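Local coordinates for protein NDP-N-acetyl-D-galactosaminuronic acid dehydrogenase (PDB 3G79) that probably catalyses the NAD-dependent, two-step oxidation of UDP-N-acetyl-D-mannosamine to UDP-N-acetyl-D-mannosaminuronate, at residues Pro94-Ile99 and Ile130-Lys135; Asp173-His178 and Glu204-Arg209; Thr148-Thr153 and Thr298-Arg303; Tyr255-Gly260 and Pro333-Asn338. All blocks are in the same frame, centred on the assembly; numbering follows the deposited sequence.

Contact 1 (Pro94-Ile99 and Ile130-Lys135); sequences PDFSRI and IRNVGK
F96 and I99 reach N132 and V133 with the same first torsion. Each has its CG or CG1 anti to its own carbonyl carbon and beside the backbone N, with chi1 -75° for F96 and -74° for I99. The two residues are three positions apart on a 3-10 turn, so both side chains leave it toward helix 124-136. The turn is closed by the bond from I99 N to F96 O, 2.9 Å. At its start S97 OG binds D95 OD1 at 2.9 Å.

N132 comes over one face of the F96 ring. Its CB lies 3.6 Å from F96 CD1, and its CG is equally near that carbon. The amide end extends over the ring, offset toward the rim. The two side chains cross at about a right angle, and the ring and amide planes are 36° apart. This is a tilted cover, not a flat stack. With a serine in place of F96, N132 would probably lose the surface under its amide and be left freer to turn.

I99 CD1 rests on the helix backbone, 3.8 Å from N132 O, and touches V133 CG2 at 4.3 Å. No hydrogen bond crosses the contact.

The contact belongs to the Rossmann-type NAD-binding domain. The loop follows strand 90-93 and leads to strand 104-107. I99 also packs on V105 of that strand and F49 of strand 45-49, while V133 reaches V105 and L162 of helix 154-166. Y136, on the next turn of helix 124-136, touches both F96 and I99.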
loop_
_atom_site.group_PDB
_atom_site.type_symbol
_atom_site.label_atom_id
_atom_site.label_comp_id
_atom_site.label_asym_id
_atom_site.label_seq_id
_atom_site.Cartn_x
_atom_site.Cartn_y
_atom_site.Cartn_z
ATOM N N PRO A 94 41.884 0.884 -21.573
ATOM C CA PRO A 94 41.141 0.829 -22.868
ATOM C C PRO A 94 41.170 -0.579 -23.482
ATOM O O PRO A 94 40.548 -0.854 -24.520
ATOM C CB PRO A 94 41.944 1.797 -23.745
ATOM C CG PRO A 94 43.392 1.645 -23.204
ATOM C CD PRO A 94 43.161 1.635 -21.719
ATOM N N ASP A 95 41.893 -1.457 -22.807
ATOM C CA ASP A 95 42.198 -2.771 -23.316
ATOM C C ASP A 95 41.267 -3.875 -22.757
ATOM O O ASP A 95 41.586 -4.577 -21.796
ATOM C CB ASP A 95 43.688 -3.074 -23.051
ATOM C CG ASP A 95 44.108 -4.393 -23.609
ATOM O OD1 ASP A 95 43.335 -4.924 -24.451
ATOM O OD2 ASP A 95 45.195 -4.875 -23.215
ATOM N N PHE A 96 40.144 -4.050 -23.443
ATOM C CA PHE A 96 39.091 -4.987 -23.083
ATOM C C PHE A 96 39.483 -6.462 -23.062
ATOM O O PHE A 96 38.830 -7.293 -22.373
ATOM C CB PHE A 96 37.953 -4.789 -24.026
ATOM C CG PHE A 96 37.166 -3.575 -23.745
ATOM C CD1 PHE A 96 36.002 -3.652 -22.988
ATOM C CD2 PHE A 96 37.558 -2.340 -24.252
ATOM C CE1 PHE A 96 35.240 -2.522 -22.749
ATOM C CE2 PHE A 96 36.799 -1.205 -24.000
ATOM C CZ PHE A 96 35.649 -1.293 -23.247
ATOM N N SER A 97 40.549 -6.767 -23.806
ATOM C CA SER A 97 41.109 -8.118 -23.895
ATOM C C SER A 97 41.469 -8.635 -22.523
ATOM O O SER A 97 41.373 -9.830 -22.262
ATOM C CB SER A 97 42.332 -8.168 -24.840
ATOM O OG SER A 97 43.525 -7.797 -24.170
ATOM N N ARG A 98 41.874 -7.733 -21.646
ATOM C CA ARG A 98 42.179 -8.084 -20.253
ATOM C C ARG A 98 40.984 -8.522 -19.380
ATOM O O ARG A 98 41.161 -8.881 -18.206
ATOM C CB ARG A 98 42.813 -6.898 -19.548
ATOM C CG ARG A 98 44.085 -6.412 -20.108
ATOM C CD ARG A 98 44.820 -5.873 -18.914
ATOM N NE ARG A 98 45.598 -4.695 -19.216
ATOM C CZ ARG A 98 46.146 -3.914 -18.292
ATOM N NH1 ARG A 98 45.996 -4.194 -16.981
ATOM N NH2 ARG A 98 46.860 -2.856 -18.711
ATOM N N ILE A 99 39.773 -8.423 -19.907
ATOM C CA ILE A 99 38.624 -9.067 -19.264
ATOM C C ILE A 99 39.020 -10.535 -19.068
ATOM O O ILE A 99 38.768 -11.155 -18.013
ATOM C CB ILE A 99 37.335 -8.938 -20.136
ATOM C CG1 ILE A 99 36.783 -7.501 -20.073
ATOM C CG2 ILE A 99 36.273 -9.969 -19.743
ATOM C CD1 ILE A 99 35.956 -7.152 -21.303
ATOM N N ILE A 130 28.410 -5.719 -23.169
ATOM C CA ILE A 130 28.130 -7.128 -23.011
ATOM C C ILE A 130 28.891 -7.866 -24.094
ATOM O O ILE A 130 29.623 -8.824 -23.803
ATOM C CB ILE A 130 26.594 -7.410 -23.049
ATOM C CG1 ILE A 130 25.909 -6.665 -21.907
ATOM C CG2 ILE A 130 26.317 -8.869 -22.850
ATOM C CD1 ILE A 130 24.383 -6.595 -21.994
ATOM N N ARG A 131 28.735 -7.414 -25.338
ATOM C CA ARG A 131 29.553 -7.896 -26.448
ATOM C C ARG A 131 31.034 -7.920 -26.044
ATOM O O ARG A 131 31.680 -8.967 -26.068
ATOM C CB ARG A 131 29.315 -7.056 -27.703
ATOM C CG ARG A 131 27.928 -7.284 -28.412
ATOM C CD ARG A 131 28.011 -7.145 -29.967
ATOM N NE ARG A 131 26.758 -6.841 -30.679
ATOM C CZ ARG A 131 26.330 -5.601 -30.955
ATOM N NH1 ARG A 131 25.204 -5.406 -31.648
ATOM N NH2 ARG A 131 27.021 -4.529 -30.534
ATOM N N ASN A 132 31.593 -6.797 -25.617
ATOM C CA ASN A 132 32.998 -6.843 -25.220
ATOM C C ASN A 132 33.295 -7.922 -24.191
ATOM O O ASN A 132 34.270 -8.693 -24.343
ATOM C CB ASN A 132 33.477 -5.506 -24.726
ATOM C CG ASN A 132 33.997 -4.638 -25.839
ATOM O OD1 ASN A 132 33.995 -3.430 -25.697
ATOM N ND2 ASN A 132 34.466 -5.244 -26.951
ATOM N N VAL A 133 32.460 -7.976 -23.144
ATOM C CA VAL A 133 32.505 -9.096 -22.207
ATOM C C VAL A 133 32.438 -10.479 -22.901
ATOM O O VAL A 133 33.359 -11.296 -22.743
ATOM C CB VAL A 133 31.444 -8.947 -21.112
ATOM C CG1 VAL A 133 31.367 -10.207 -20.222
ATOM C CG2 VAL A 133 31.795 -7.759 -20.296
ATOM N N GLY A 134 31.363 -10.734 -23.657
ATOM C CA GLY A 134 31.231 -12.003 -24.348
ATOM C C GLY A 134 32.505 -12.324 -25.124
ATOM O O GLY A 134 32.992 -13.446 -25.083
ATOM N N LYS A 135 33.046 -11.311 -25.801
ATOM C CA LYS A 135 34.193 -11.426 -26.668
ATOM C C LYS A 135 35.369 -12.011 -25.953
ATOM O O LYS A 135 36.163 -12.720 -26.570
ATOM C CB LYS A 135 34.569 -10.052 -27.218
ATOM C CG LYS A 135 35.693 -10.034 -28.249
ATOM C CD LYS A 135 35.344 -9.137 -29.462
ATOM C CE LYS A 135 35.119 -7.662 -29.059
ATOM N NZ LYS A 135 33.918 -7.036 -29.722
#

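Contact 2 (Asp173-His178 and Glu204-Arg209); sequences DFALAH and EASTKR
A175 and L176 meet S206 where helix 204-214 packs on a strand of the Rossmann-type NAD-binding domain. The strand is 175-178, next to 142-145 in the mixed sheet. Its axis and that of the helix segment approach to 7.0 Å and make an angle of 67°, so the helix runs well askew of the strand.

D173 comes just before the strand and is tied to K7 by a salt bridge. F174 turns from the helix and packs on L162 of helix 154-166. A175 points the other way, toward the helix. Its CB lies 3.6 Å from S206 OG, and it also rests on L142 of strand 142-145. A methyl group at this position lets the helix come close: the CA atoms of A175 and S206 are 4.6 Å apart. L176 takes part through its backbone, while its side chain goes to the opposite face and packs on T154 and K159. L176 O lies 3.3 Å from S206 CB. A177 faces the helix again, with only a loose approach to S206 O. H178 leads on to the loop beyond and binds L145 O through ND1.

S206 OG is buried and has two partners. It is hydrogen-bonded to OD2 of D203, the residue just before the helix, and on the strand L176 N donates to S206 OG at 3.2 Å, with an N-H...O angle of 157°.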
loop_
_atom_site.group_PDB
_atom_site.type_symbol
_atom_site.label_atom_id
_atom_site.label_comp_id
_atom_site.label_asym_id
_atom_site.label_seq_id
_atom_site.Cartn_x
_atom_site.Cartn_y
_atom_site.Cartn_z
ATOM N N ASP A 173 29.250 -23.100 -18.226
ATOM C CA ASP A 173 30.633 -22.634 -18.388
ATOM C C ASP A 173 30.973 -21.394 -17.582
ATOM O O ASP A 173 32.085 -21.246 -17.126
ATOM C CB ASP A 173 30.959 -22.404 -19.870
ATOM C CG ASP A 173 30.860 -23.674 -20.687
ATOM O OD1 ASP A 173 30.137 -23.693 -21.710
ATOM O OD2 ASP A 173 31.501 -24.667 -20.295
ATOM N N PHE A 174 30.022 -20.479 -17.438
ATOM C CA PHE A 174 30.258 -19.249 -16.710
ATOM C C PHE A 174 29.011 -18.902 -15.904
ATOM O O PHE A 174 27.923 -19.474 -16.144
ATOM C CB PHE A 174 30.695 -18.129 -17.665
ATOM C CG PHE A 174 29.641 -17.737 -18.664
ATOM C CD1 PHE A 174 28.684 -16.772 -18.345
ATOM C CD2 PHE A 174 29.614 -18.314 -19.936
ATOM C CE1 PHE A 174 27.706 -16.379 -19.252
ATOM C CE2 PHE A 174 28.626 -17.934 -20.870
ATOM C CZ PHE A 174 27.664 -16.956 -20.515
ATOM N N ALA A 175 29.185 -18.008 -14.928
ATOM C CA ALA A 175 28.139 -17.621 -13.992
ATOM C C ALA A 175 27.570 -16.248 -14.389
ATOM O O ALA A 175 28.319 -15.356 -14.823
ATOM C CB ALA A 175 28.727 -17.576 -12.590
ATOM N N LEU A 176 26.256 -16.065 -14.223
ATOM C CA LEU A 176 25.584 -14.859 -14.675
ATOM C C LEU A 176 24.619 -14.366 -13.621
ATOM O O LEU A 176 23.760 -15.118 -13.173
ATOM C CB LEU A 176 24.775 -15.155 -15.923
ATOM C CG LEU A 176 24.604 -14.202 -17.098
ATOM C CD1 LEU A 176 23.363 -14.566 -17.930
ATOM C CD2 LEU A 176 24.676 -12.733 -16.854
ATOM N N ALA A 177 24.702 -13.084 -13.294
ATOM C CA ALA A 177 23.864 -12.531 -12.242
ATOM C C ALA A 177 23.310 -11.181 -12.643
ATOM O O ALA A 177 23.715 -10.641 -13.669
ATOM C CB ALA A 177 24.644 -12.406 -10.967
ATOM N N HIS A 178 22.393 -10.654 -11.835
ATOM C CA HIS A 178 21.913 -9.277 -11.973
ATOM C C HIS A 178 21.894 -8.633 -10.602
ATOM O O HIS A 178 21.203 -9.087 -9.672
ATOM C CB HIS A 178 20.531 -9.211 -12.625
ATOM C CG HIS A 178 19.967 -7.823 -12.719
ATOM N ND1 HIS A 178 20.689 -6.756 -13.203
ATOM C CD2 HIS A 178 18.742 -7.334 -12.411
ATOM C CE1 HIS A 178 19.944 -5.664 -13.180
ATOM N NE2 HIS A 178 18.762 -5.988 -12.688
ATOM N N GLU A 204 21.424 -21.206 -8.841
ATOM C CA GLU A 204 21.914 -21.045 -7.476
ATOM C C GLU A 204 23.425 -20.870 -7.426
ATOM O O GLU A 204 23.931 -20.098 -6.617
ATOM C CB GLU A 204 21.466 -22.201 -6.577
ATOM C CG GLU A 204 20.039 -22.715 -6.892
ATOM C CD GLU A 204 18.915 -22.137 -6.008
ATOM O OE1 GLU A 204 17.765 -22.094 -6.507
ATOM O OE2 GLU A 204 19.153 -21.770 -4.833
ATOM N N ALA A 205 24.136 -21.525 -8.328
ATOM C CA ALA A 205 25.584 -21.400 -8.396
ATOM C C ALA A 205 26.044 -19.966 -8.677
ATOM O O ALA A 205 26.996 -19.487 -8.036
ATOM C CB ALA A 205 26.158 -22.367 -9.426
ATOM N N SER A 206 25.385 -19.285 -9.622
ATOM C CA SER A 206 25.758 -17.884 -10.008
ATOM C C SER A 206 25.344 -16.890 -8.938
ATOM O O SER A 206 26.061 -15.943 -8.643
ATOM C CB SER A 206 25.084 -17.464 -11.324
ATOM O OG SER A 206 25.282 -18.412 -12.356
ATOM N N THR A 207 24.163 -17.107 -8.365
ATOM C CA THR A 207 23.732 -16.381 -7.170
ATOM C C THR A 207 24.768 -16.414 -6.058
ATOM O O THR A 207 25.097 -15.376 -5.506
ATOM C CB THR A 207 22.376 -16.919 -6.624
ATOM O OG1 THR A 207 21.322 -16.649 -7.557
ATOM C CG2 THR A 207 22.001 -16.245 -5.377
ATOM N N LYS A 208 25.271 -17.599 -5.712
ATOM C CA LYS A 208 26.211 -17.735 -4.613
ATOM C C LYS A 208 27.557 -17.134 -4.956
ATOM O O LYS A 208 28.231 -16.579 -4.065
ATOM C CB LYS A 208 26.372 -19.188 -4.175
ATOM C CG LYS A 208 25.913 -19.425 -2.731
ATOM C CD LYS A 208 25.090 -20.719 -2.581
ATOM C CE LYS A 208 24.032 -20.572 -1.499
ATOM N NZ LYS A 208 22.737 -21.202 -1.919
ATOM N N ARG A 209 27.946 -17.233 -6.229
ATOM C CA ARG A 209 29.192 -16.615 -6.678
ATOM C C ARG A 209 29.043 -15.109 -6.599
ATOM O O ARG A 209 30.022 -14.385 -6.291
ATOM C CB ARG A 209 29.542 -17.017 -8.118
ATOM C CG ARG A 209 30.926 -16.601 -8.606
ATOM C CD ARG A 209 31.989 -17.008 -7.643
ATOM N NE ARG A 209 33.318 -16.986 -8.255
ATOM C CZ ARG A 209 34.424 -17.468 -7.683
ATOM N NH1 ARG A 209 34.379 -18.006 -6.463
ATOM N NH2 ARG A 209 35.575 -17.404 -8.332
#

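Contact 3 (Thr148-Thr153 and Thr298-Arg303); sequences TITPGT and TYHLER
T150 sets its methyl over the face of the H300 imidazole. T150 CG2 is 4.1 Å from the ring centroid and 21° off the ring normal, which makes this a CH-pi contact. The methyl is displaced toward the rim, and H300 CD2 is its nearest ring atom, at 3.8 Å. The two side chains cross at about a right angle. P151 meets H300 nearer the backbone. Its CD lies 4.1 Å from H300 CB, again with side chains roughly perpendicular. P151 thus meets the histidine at CB and T150 at the ring.

The torsion of T150 explains which branch does the touching. With chi1 64°, CG2 stands anti to the carbonyl carbon and is sent to the ring, while OG1 lies between the backbone N and that carbon. The backbone here is a type II turn from T150 to T153. G152 fills its third place, with a phi of 106° that few other residues would accept. T150 O is gripped twice: by T153 N at 3.1 Å, and by T153 OG1 at 2.7 Å, in the carbonyl plane on a lone pair.

The polar edge of H300 looks to E120 and L119 O, both through weak bonds from NE2. R303 forms a salt bridge with the same E120.

The contact joins the NAD-binding domain to the central domain. The loop lies between strand 142-145 and helix 154-166. It also leans on helix 228-258, where P151 touches T236 and G152 N binds E232. On helix 293-305, L301 packs on T236, and E302 reaches Y255 of the second subunit.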
loop_
_atom_site.group_PDB
_atom_site.type_symbol
_atom_site.label_atom_id
_atom_site.label_comp_id
_atom_site.label_asym_id
_atom_site.label_seq_id
_atom_site.Cartn_x
_atom_site.Cartn_y
_atom_site.Cartn_z
ATOM N N THR A 148 20.396 -0.863 -14.841
ATOM C CA THR A 148 18.951 -1.063 -14.716
ATOM C C THR A 148 18.395 -1.689 -16.004
ATOM O O THR A 148 18.522 -1.114 -17.068
ATOM C CB THR A 148 18.276 0.304 -14.404
ATOM O OG1 THR A 148 18.710 0.779 -13.116
ATOM C CG2 THR A 148 16.746 0.202 -14.462
ATOM N N ILE A 149 17.833 -2.888 -15.912
ATOM C CA ILE A 149 17.323 -3.587 -17.101
ATOM C C ILE A 149 15.863 -3.946 -16.920
ATOM O O ILE A 149 15.321 -3.738 -15.836
ATOM C CB ILE A 149 18.162 -4.815 -17.481
ATOM C CG1 ILE A 149 18.365 -5.730 -16.259
ATOM C CG2 ILE A 149 19.504 -4.355 -18.124
ATOM C CD1 ILE A 149 19.249 -7.013 -16.506
ATOM N N THR A 150 15.218 -4.452 -17.970
ATOM C CA THR A 150 13.792 -4.797 -17.907
ATOM C C THR A 150 13.617 -6.264 -17.706
ATOM O O THR A 150 14.414 -7.052 -18.210
ATOM C CB THR A 150 13.047 -4.457 -19.211
ATOM O OG1 THR A 150 13.576 -5.257 -20.278
ATOM C CG2 THR A 150 13.221 -3.029 -19.542
ATOM N N PRO A 151 12.532 -6.662 -17.032
ATOM C CA PRO A 151 12.419 -8.084 -16.841
ATOM C C PRO A 151 12.685 -8.865 -18.118
ATOM O O PRO A 151 12.066 -8.571 -19.137
ATOM C CB PRO A 151 10.962 -8.253 -16.395
ATOM C CG PRO A 151 10.737 -7.014 -15.565
ATOM C CD PRO A 151 11.482 -5.924 -16.303
ATOM N N GLY A 152 13.564 -9.866 -18.036
ATOM C CA GLY A 152 13.762 -10.832 -19.108
ATOM C C GLY A 152 15.065 -10.589 -19.854
ATOM O O GLY A 152 15.475 -11.391 -20.670
ATOM N N THR A 153 15.718 -9.472 -19.560
ATOM C CA THR A 153 16.990 -9.126 -20.181
ATOM C C THR A 153 18.144 -10.121 -19.844
ATOM O O THR A 153 18.805 -10.658 -20.757
ATOM C CB THR A 153 17.348 -7.670 -19.822
ATOM O OG1 THR A 153 16.242 -6.808 -20.167
ATOM C CG2 THR A 153 18.653 -7.229 -20.516
ATOM N N THR A 298 5.182 -0.373 -14.995
ATOM C CA THR A 298 4.180 -1.413 -14.911
ATOM C C THR A 298 3.944 -2.006 -16.270
ATOM O O THR A 298 3.517 -3.135 -16.361
ATOM C CB THR A 298 2.844 -1.051 -14.167
ATOM O OG1 THR A 298 1.752 -0.935 -15.090
ATOM C CG2 THR A 298 2.936 0.155 -13.323
ATOM N N TYR A 299 4.242 -1.251 -17.326
ATOM C CA TYR A 299 4.191 -1.796 -18.693
ATOM C C TYR A 299 5.247 -2.833 -18.881
ATOM O O TYR A 299 4.989 -3.812 -19.562
ATOM C CB TYR A 299 4.233 -0.713 -19.801
ATOM C CG TYR A 299 3.110 0.276 -19.594
ATOM C CD1 TYR A 299 1.764 -0.140 -19.612
ATOM C CD2 TYR A 299 3.389 1.604 -19.273
ATOM C CE1 TYR A 299 0.717 0.785 -19.380
ATOM C CE2 TYR A 299 2.365 2.523 -19.035
ATOM C CZ TYR A 299 1.034 2.107 -19.084
ATOM O OH TYR A 299 0.067 3.025 -18.806
ATOM N N HIS A 300 6.410 -2.634 -18.265
ATOM C CA HIS A 300 7.406 -3.691 -18.182
ATOM C C HIS A 300 6.973 -4.990 -17.457
ATOM O O HIS A 300 7.297 -6.077 -17.939
ATOM C CB HIS A 300 8.703 -3.154 -17.624
ATOM C CG HIS A 300 9.253 -2.029 -18.430
ATOM N ND1 HIS A 300 9.550 -0.795 -17.892
ATOM C CD2 HIS A 300 9.544 -1.946 -19.749
ATOM C CE1 HIS A 300 10.008 -0.002 -18.841
ATOM N NE2 HIS A 300 9.995 -0.670 -19.980
ATOM N N LEU A 301 6.238 -4.882 -16.343
ATOM C CA LEU A 301 5.659 -6.067 -15.670
ATOM C C LEU A 301 4.662 -6.753 -16.580
ATOM O O LEU A 301 4.687 -7.978 -16.769
ATOM C CB LEU A 301 4.932 -5.710 -14.356
ATOM C CG LEU A 301 5.502 -6.040 -12.979
ATOM C CD1 LEU A 301 4.354 -6.216 -11.956
ATOM C CD2 LEU A 301 6.324 -7.290 -13.029
ATOM N N GLU A 302 3.768 -5.947 -17.123
ATOM C CA GLU A 302 2.800 -6.448 -18.062
ATOM C C GLU A 302 3.458 -7.213 -19.171
ATOM O O GLU A 302 3.119 -8.368 -19.338
ATOM C CB GLU A 302 1.900 -5.338 -18.589
ATOM C CG GLU A 302 1.193 -4.600 -17.504
ATOM C CD GLU A 302 0.359 -5.484 -16.512
ATOM O OE1 GLU A 302 0.014 -6.647 -16.799
ATOM O OE2 GLU A 302 0.021 -4.983 -15.430
ATOM N N ARG A 303 4.395 -6.617 -19.925
ATOM C CA ARG A 303 5.083 -7.372 -20.978
ATOM C C ARG A 303 5.762 -8.581 -20.328
ATOM O O ARG A 303 5.608 -9.704 -20.795
ATOM C CB ARG A 303 6.113 -6.538 -21.717
ATOM C CG ARG A 303 6.672 -7.263 -22.939
ATOM C CD ARG A 303 7.955 -6.631 -23.506
ATOM N NE ARG A 303 7.693 -5.634 -24.539
ATOM C CZ ARG A 303 7.807 -4.317 -24.359
ATOM N NH1 ARG A 303 8.182 -3.838 -23.167
ATOM N NH2 ARG A 303 7.527 -3.467 -25.357
#

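Contact 4 (Tyr255-Gly260 and Pro333-Asn338); sequences YCEAMG and PAHMYN
E257 and H335 are the closest pair of CA atoms between segments 255-260 and 333-338, yet they stand 11.2 Å apart, so side chains alone span the gap. They come from opposite directions. E257 is extended beyond CG, and H335 holds its ring out with CG anti to the backbone N, chi1 178°.

The carboxylate meets the imidazole at its edge, and the two planes are only 26° apart. H335 NE2 donates to E257 OE1 at 2.6 Å, with an N-H...O angle of 148°. The bond uses the syn lone pair of OE1 and stays close to the ring plane. E257 OE2 is also near H335 NE2, at 3.1 Å, but at a poor angle for a hydrogen bond.

Both polar groups have second partners. G469 N also binds E257 OE1, which brings in the C-terminal part of the chain. H335 ND1 binds D313 of the second subunit, as does N338 ND2. With carboxylates at both its nitrogens, the H335 ring is probably held from turning and may well be stabilised in its doubly protonated form. With an alanine here in place of E257, H335 NE2 and G469 N would probably both be left without their acceptor, and a gap would open between the helices.

E257 lies in the last turn of helix 228-258. Just beyond, G260 takes a positive phi in a Schellman motif that ends the helix. The whole is a His-carboxylate hydrogen bond joining the end of one long helix to the middle of another, helix 321-345, beside the subunit interface.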
loop_
_atom_site.group_PDB
_atom_site.type_symbol
_atom_site.label_atom_id
_atom_site.label_comp_id
_atom_site.label_asym_id
_atom_site.label_seq_id
_atom_site.Cartn_x
_atom_site.Cartn_y
_atom_site.Cartn_z
ATOM N N TYR A 255 -13.021 10.708 -4.609
ATOM C CA TYR A 255 -14.181 10.350 -3.784
ATOM C C TYR A 255 -14.509 11.394 -2.721
ATOM O O TYR A 255 -15.678 11.635 -2.422
ATOM C CB TYR A 255 -13.968 8.971 -3.150
ATOM C CG TYR A 255 -14.187 7.821 -4.113
ATOM C CD1 TYR A 255 -14.146 6.486 -3.677
ATOM C CD2 TYR A 255 -14.461 8.060 -5.449
ATOM C CE1 TYR A 255 -14.368 5.427 -4.565
ATOM C CE2 TYR A 255 -14.678 7.029 -6.328
ATOM C CZ TYR A 255 -14.630 5.714 -5.890
ATOM O OH TYR A 255 -14.865 4.713 -6.820
ATOM N N CYS A 256 -13.478 12.049 -2.166
ATOM C CA CYS A 256 -13.715 12.989 -1.082
ATOM C C CYS A 256 -14.283 14.292 -1.604
ATOM O O CYS A 256 -15.080 14.975 -0.922
ATOM C CB CYS A 256 -12.457 13.247 -0.271
ATOM S SG CYS A 256 -12.168 11.959 0.869
ATOM N N GLU A 257 -13.853 14.639 -2.801
ATOM C CA GLU A 257 -14.467 15.736 -3.506
ATOM C C GLU A 257 -15.964 15.517 -3.687
ATOM O O GLU A 257 -16.762 16.403 -3.399
ATOM C CB GLU A 257 -13.802 15.950 -4.854
ATOM C CG GLU A 257 -12.646 16.852 -4.794
ATOM C CD GLU A 257 -12.015 16.985 -6.183
ATOM O OE1 GLU A 257 -10.773 16.990 -6.258
ATOM O OE2 GLU A 257 -12.773 17.062 -7.193
ATOM N N ALA A 258 -16.333 14.332 -4.128
ATOM C CA ALA A 258 -17.737 14.030 -4.362
ATOM C C ALA A 258 -18.567 14.134 -3.079
ATOM O O ALA A 258 -19.742 14.441 -3.160
ATOM C CB ALA A 258 -17.870 12.644 -4.953
ATOM N N MET A 259 -17.967 13.869 -1.913
ATOM C CA MET A 259 -18.732 13.742 -0.665
ATOM C C MET A 259 -18.605 15.037 0.133
ATOM O O MET A 259 -19.101 15.152 1.250
ATOM C CB MET A 259 -18.319 12.488 0.175
ATOM C CG MET A 259 -18.938 11.140 -0.284
ATOM S SD MET A 259 -18.428 9.589 0.563
ATOM C CE MET A 259 -16.901 9.477 -0.357
ATOM N N GLY A 260 -17.946 16.033 -0.443
ATOM C CA GLY A 260 -17.824 17.292 0.270
ATOM C C GLY A 260 -17.004 17.146 1.547
ATOM O O GLY A 260 -17.206 17.918 2.484
ATOM N N PRO A 333 -3.835 15.311 -14.225
ATOM C CA PRO A 333 -3.840 16.546 -15.006
ATOM C C PRO A 333 -5.196 16.948 -15.559
ATOM O O PRO A 333 -5.536 18.134 -15.459
ATOM C CB PRO A 333 -2.840 16.260 -16.152
ATOM C CG PRO A 333 -1.844 15.484 -15.485
ATOM C CD PRO A 333 -2.657 14.501 -14.579
ATOM N N ALA A 334 -5.960 16.009 -16.114
ATOM C CA ALA A 334 -7.309 16.336 -16.591
ATOM C C ALA A 334 -8.199 16.759 -15.415
ATOM O O ALA A 334 -9.015 17.674 -15.566
ATOM C CB ALA A 334 -7.970 15.192 -17.412
ATOM N N HIS A 335 -7.998 16.151 -14.249
ATOM C CA HIS A 335 -8.784 16.536 -13.097
ATOM C C HIS A 335 -8.460 17.967 -12.668
ATOM O O HIS A 335 -9.373 18.736 -12.264
ATOM C CB HIS A 335 -8.632 15.553 -11.928
ATOM C CG HIS A 335 -9.401 15.965 -10.717
ATOM N ND1 HIS A 335 -10.785 15.980 -10.680
ATOM C CD2 HIS A 335 -8.989 16.452 -9.526
ATOM C CE1 HIS A 335 -11.185 16.416 -9.498
ATOM N NE2 HIS A 335 -10.115 16.710 -8.784
ATOM N N MET A 336 -7.174 18.335 -12.785
ATOM C CA MET A 336 -6.704 19.674 -12.398
ATOM C C MET A 336 -7.372 20.675 -13.290
ATOM O O MET A 336 -7.977 21.634 -12.797
ATOM C CB MET A 336 -5.169 19.796 -12.468
ATOM C CG MET A 336 -4.427 19.293 -11.202
ATOM S SD MET A 336 -4.468 20.457 -9.790
ATOM C CE MET A 336 -5.644 19.554 -8.881
ATOM N N TYR A 337 -7.282 20.424 -14.606
ATOM C CA TYR A 337 -8.007 21.181 -15.622
ATOM C C TYR A 337 -9.518 21.328 -15.363
ATOM O O TYR A 337 -10.019 22.427 -15.423
ATOM C CB TYR A 337 -7.778 20.563 -16.999
ATOM C CG TYR A 337 -8.507 21.292 -18.075
ATOM C CD1 TYR A 337 -8.011 22.493 -18.582
ATOM C CD2 TYR A 337 -9.719 20.797 -18.594
ATOM C CE1 TYR A 337 -8.687 23.183 -19.577
ATOM C CE2 TYR A 337 -10.402 21.482 -19.589
ATOM C CZ TYR A 337 -9.872 22.673 -20.062
ATOM O OH TYR A 337 -10.526 23.354 -21.029
ATOM N N ASN A 338 -10.254 20.241 -15.095
ATOM C CA ASN A 338 -11.699 20.361 -14.747
ATOM C C ASN A 338 -11.952 21.249 -13.533
ATOM O O ASN A 338 -12.967 21.898 -13.452
ATOM C CB ASN A 338 -12.388 18.999 -14.494
ATOM C CG ASN A 338 -12.305 18.042 -15.687
ATOM O OD1 ASN A 338 -12.403 18.441 -16.872
ATOM N ND2 ASN A 338 -12.126 16.790 -15.388
#

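Overall arrangement
Contact 2 is fully buried; the other three are partly buried. Contacts 1 and 2 both belong to the NAD-binding domain, about 19 Å apart between centres. The first is apolar apart from an amide over a ring, while the second pairs small side chains with one buried hydrogen bond. Contact 3 joins that domain to the central domain through a methyl and an imidazole face. It touches contact 2, with H178 CE1 3.5 Å from I149 CG1. Contact 4, about 55 Å from contact 1 between centres, is the most polar. Helix 228-258 backs the loop of contact 3 and carries the first segment of contact 4, and both contacts touch the second subunit.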